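Local coordinates for protein processed glycerol phosphate lipoteichoic acid synthase 2 (Bacillus subtilis, PDB 2W8D) that belongs to the sulfatase family of the alkaline phosphatase clan and binds a magnesium ion in its C-terminal domain, at residues A[74-82]-A[344-352]. Residues are numbered along the deposited sequence; the frame is centred on the assembly and turned at random.
Sequences NFFHQTGQG and IPFRNGDFI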
loop_
_atom_site.group_PDB
_atom_site.type_symbol
_atom_site.label_atom_id
_atom_site.label_comp_id
_atom_site.label_asym_id
_atom_site.label_seq_id
_atom_site.Cartn_x
_atom_site.Cartn_y
_atom_site.Cartn_z
ATOM N N ASN A 74 3.595 11.215 6.214
ATOM C CA ASN A 74 3.960 10.386 7.346
ATOM C C ASN A 74 3.225 9.026 7.336
ATOM O O ASN A 74 2.648 8.595 8.324
ATOM C CB ASN A 74 3.716 11.141 8.633
ATOM C CG ASN A 74 4.613 12.323 8.783
ATOM O OD1 ASN A 74 5.824 12.240 8.552
ATOM N ND2 ASN A 74 4.042 13.431 9.196
ATOM N N PHE A 75 3.271 8.363 6.192
ATOM C CA PHE A 75 2.605 7.092 5.994
ATOM C C PHE A 75 3.690 6.018 5.862
ATOM O O PHE A 75 4.652 6.205 5.153
ATOM C CB PHE A 75 1.707 7.173 4.747
ATOM C CG PHE A 75 1.127 5.864 4.335
ATOM C CD1 PHE A 75 -0.027 5.372 4.938
ATOM C CD2 PHE A 75 1.725 5.122 3.340
ATOM C CE1 PHE A 75 -0.570 4.152 4.559
ATOM C CE2 PHE A 75 1.200 3.886 2.946
ATOM C CZ PHE A 75 0.068 3.403 3.546
ATOM N N PHE A 76 3.548 4.923 6.583
ATOM C CA PHE A 76 4.585 3.935 6.702
ATOM C C PHE A 76 4.145 2.574 6.146
ATOM O O PHE A 76 3.025 2.116 6.408
ATOM C CB PHE A 76 4.990 3.798 8.192
ATOM C CG PHE A 76 5.628 5.052 8.763
ATOM C CD1 PHE A 76 7.022 5.147 8.897
ATOM C CD2 PHE A 76 4.838 6.144 9.164
ATOM C CE1 PHE A 76 7.624 6.319 9.405
ATOM C CE2 PHE A 76 5.432 7.311 9.677
ATOM C CZ PHE A 76 6.822 7.393 9.793
ATOM N N HIS A 77 5.045 1.885 5.444
ATOM C CA HIS A 77 4.763 0.469 5.126
ATOM C C HIS A 77 4.842 -0.387 6.413
ATOM O O HIS A 77 5.592 -0.079 7.327
ATOM C CB HIS A 77 5.694 -0.067 4.037
ATOM C CG HIS A 77 7.055 -0.429 4.542
ATOM N ND1 HIS A 77 7.356 -1.691 5.022
ATOM C CD2 HIS A 77 8.190 0.305 4.657
ATOM C CE1 HIS A 77 8.619 -1.719 5.409
ATOM N NE2 HIS A 77 9.142 -0.517 5.214
ATOM N N GLN A 78 4.061 -1.456 6.485
ATOM C CA GLN A 78 4.081 -2.300 7.673
ATOM C C GLN A 78 4.389 -3.746 7.310
ATOM O O GLN A 78 4.009 -4.658 8.049
ATOM C CB GLN A 78 2.742 -2.185 8.424
ATOM C CG GLN A 78 2.411 -0.742 8.887
ATOM C CD GLN A 78 1.026 -0.630 9.444
ATOM O OE1 GLN A 78 0.038 -0.809 8.714
ATOM N NE2 GLN A 78 0.925 -0.367 10.750
ATOM N N THR A 79 5.090 -3.941 6.196
ATOM C CA THR A 79 5.365 -5.248 5.645
ATOM C C THR A 79 6.456 -6.001 6.376
ATOM O O THR A 79 7.280 -5.403 7.103
ATOM C CB THR A 79 5.758 -5.187 4.125
ATOM O OG1 THR A 79 6.999 -4.505 3.979
ATOM C CG2 THR A 79 4.663 -4.492 3.260
ATOM N N GLY A 80 6.431 -7.323 6.194
ATOM C CA GLY A 80 7.485 -8.221 6.677
ATOM C C GLY A 80 8.048 -8.982 5.472
ATOM O O GLY A 80 8.259 -8.405 4.362
ATOM N N GLN A 81 8.235 -10.276 5.626
ATOM C CA GLN A 81 8.878 -11.022 4.525
ATOM C C GLN A 81 8.078 -11.260 3.233
ATOM O O GLN A 81 8.648 -11.644 2.222
ATOM C CB GLN A 81 9.498 -12.298 5.035
ATOM C CG GLN A 81 10.480 -12.016 6.213
ATOM C CD GLN A 81 11.102 -13.298 6.766
ATOM O OE1 GLN A 81 10.408 -14.266 7.083
ATOM N NE2 GLN A 81 12.420 -13.300 6.858
ATOM N N GLY A 82 6.777 -11.006 3.244
ATOM C CA GLY A 82 5.980 -11.163 2.036
ATOM C C GLY A 82 6.005 -9.906 1.185
ATOM O O GLY A 82 5.342 -9.851 0.177
ATOM N N ILE A 344 1.932 3.982 15.156
ATOM C CA ILE A 344 1.920 3.111 13.982
ATOM C C ILE A 344 2.782 1.890 14.223
ATOM O O ILE A 344 3.995 2.000 14.306
ATOM C CB ILE A 344 2.375 3.837 12.682
ATOM C CG1 ILE A 344 1.724 5.234 12.519
ATOM C CG2 ILE A 344 2.065 3.004 11.456
ATOM C CD1 ILE A 344 0.227 5.235 12.599
ATOM N N PRO A 345 2.161 0.709 14.352
ATOM C CA PRO A 345 3.018 -0.482 14.508
ATOM C C PRO A 345 3.790 -0.800 13.247
ATOM O O PRO A 345 3.300 -0.550 12.125
ATOM C CB PRO A 345 2.025 -1.626 14.756
ATOM C CG PRO A 345 0.749 -0.988 15.117
ATOM C CD PRO A 345 0.726 0.397 14.501
ATOM N N PHE A 346 4.979 -1.357 13.461
ATOM C CA PHE A 346 5.748 -2.100 12.462
ATOM C C PHE A 346 5.545 -3.589 12.711
ATOM O O PHE A 346 5.270 -4.010 13.847
ATOM C CB PHE A 346 7.235 -1.789 12.623
ATOM C CG PHE A 346 7.633 -0.449 12.114
ATOM C CD1 PHE A 346 6.675 0.485 11.720
ATOM C CD2 PHE A 346 8.989 -0.104 12.029
ATOM C CE1 PHE A 346 7.052 1.776 11.249
ATOM C CE2 PHE A 346 9.379 1.160 11.560
ATOM C CZ PHE A 346 8.400 2.099 11.157
ATOM N N ARG A 347 5.676 -4.408 11.673
ATOM C CA ARG A 347 5.460 -5.850 11.852
ATOM C C ARG A 347 6.349 -6.485 12.977
ATOM O O ARG A 347 5.918 -7.394 13.683
ATOM C CB ARG A 347 5.611 -6.623 10.511
ATOM C CG ARG A 347 5.095 -8.071 10.568
ATOM C CD ARG A 347 4.457 -8.261 11.949
ATOM N NE ARG A 347 3.236 -8.983 11.877
ATOM C CZ ARG A 347 2.592 -9.505 12.898
ATOM N NH1 ARG A 347 3.042 -9.381 14.139
ATOM N NH2 ARG A 347 1.490 -10.183 12.638
ATOM N N ASN A 348 7.578 -6.023 13.142
ATOM C CA ASN A 348 8.436 -6.677 14.103
ATOM C C ASN A 348 8.214 -6.155 15.544
ATOM O O ASN A 348 8.930 -6.545 16.448
ATOM C CB ASN A 348 9.903 -6.539 13.698
ATOM C CG ASN A 348 10.390 -5.098 13.807
ATOM O OD1 ASN A 348 9.611 -4.193 14.170
ATOM N ND2 ASN A 348 11.670 -4.871 13.487
ATOM N N GLY A 349 7.233 -5.282 15.764
ATOM C CA GLY A 349 6.994 -4.807 17.134
ATOM C C GLY A 349 7.606 -3.434 17.429
ATOM O O GLY A 349 7.200 -2.791 18.378
ATOM N N ASP A 350 8.605 -2.994 16.647
ATOM C CA ASP A 350 8.992 -1.597 16.628
ATOM C C ASP A 350 7.742 -0.778 16.295
ATOM O O ASP A 350 6.688 -1.320 15.900
ATOM C CB ASP A 350 10.088 -1.337 15.574
ATOM C CG ASP A 350 11.405 -2.080 15.903
ATOM O OD1 ASP A 350 11.532 -2.670 17.007
ATOM O OD2 ASP A 350 12.321 -2.095 15.062
ATOM N N PHE A 351 7.838 0.518 16.507
ATOM C CA PHE A 351 6.748 1.396 16.140
ATOM C C PHE A 351 7.190 2.813 15.970
ATOM O O PHE A 351 8.299 3.167 16.345
ATOM C CB PHE A 351 5.546 1.284 17.100
ATOM C CG PHE A 351 5.742 1.921 18.452
ATOM C CD1 PHE A 351 5.479 3.275 18.647
ATOM C CD2 PHE A 351 6.068 1.140 19.569
ATOM C CE1 PHE A 351 5.611 3.864 19.926
ATOM C CE2 PHE A 351 6.197 1.712 20.842
ATOM C CZ PHE A 351 5.969 3.068 21.019
ATOM N N ILE A 352 6.317 3.620 15.372
ATOM C CA ILE A 352 6.573 5.036 15.259
ATOM C C ILE A 352 5.295 5.783 15.537
ATOM O O ILE A 352 4.213 5.320 15.194
ATOM C CB ILE A 352 7.177 5.418 13.913
ATOM C CG1 ILE A 352 7.557 6.905 13.913
ATOM C CG2 ILE A 352 6.191 5.136 12.742
ATOM C CD1 ILE A 352 8.553 7.259 12.865
HETATM O O HOH W 1 6.965 -3.655 9.233
#
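F76 lays one face of its ring over I352, whose CG2 sits 3.6 Å from the centroid of the F76 ring and 5° off its normal, a nearly axial CH-pi contact. The packing joins the end of strand 70-76, part of the large mixed sheet of the sulfatase fold, to a beta hairpin, strands 344-345 and 351-352, at the margin of a second, antiparallel sheet. I352 carries CG1 anti to its own backbone N (chi1 -174°), leaving CG2 to rise under the middle of the ring, while CD1 reaches the rim at 3.5 Å from F76 CZ. The F346 ring adds apolar contact obliquely, its CZ 4.0 Å from F76 CD1, so the F76 ring meets both the start of the hairpin loop and the returning strand.

Beyond the strand, the extended side chain of Q78 crosses I344 at about a right angle, NE2 passing 3.6 Å from I344 CG2. That nitrogen donates to P345 O at 2.8 Å, with an N-H...O angle of 161° and the acceptor close to the amide plane. Q78 OE1 accepts from V311 N, and M90 of helix 86-93 packs against the same side chain; the amide is thus fixed from both polar atoms and its rotation is set.

The hairpin's type I turn, F346 to G349, is followed by an Asx turn in which N348 OD1 accepts from D350 N. R347 lays CB 3.5 Å from Q78 O, then bends away so that its guanidinium group forms a salt bridge with D393 of helix 380-397 and a hydrogen bond with P97 O. At the backbone, one water links the segments, donating to T79 O and accepting from R347 N at 2.9 Å.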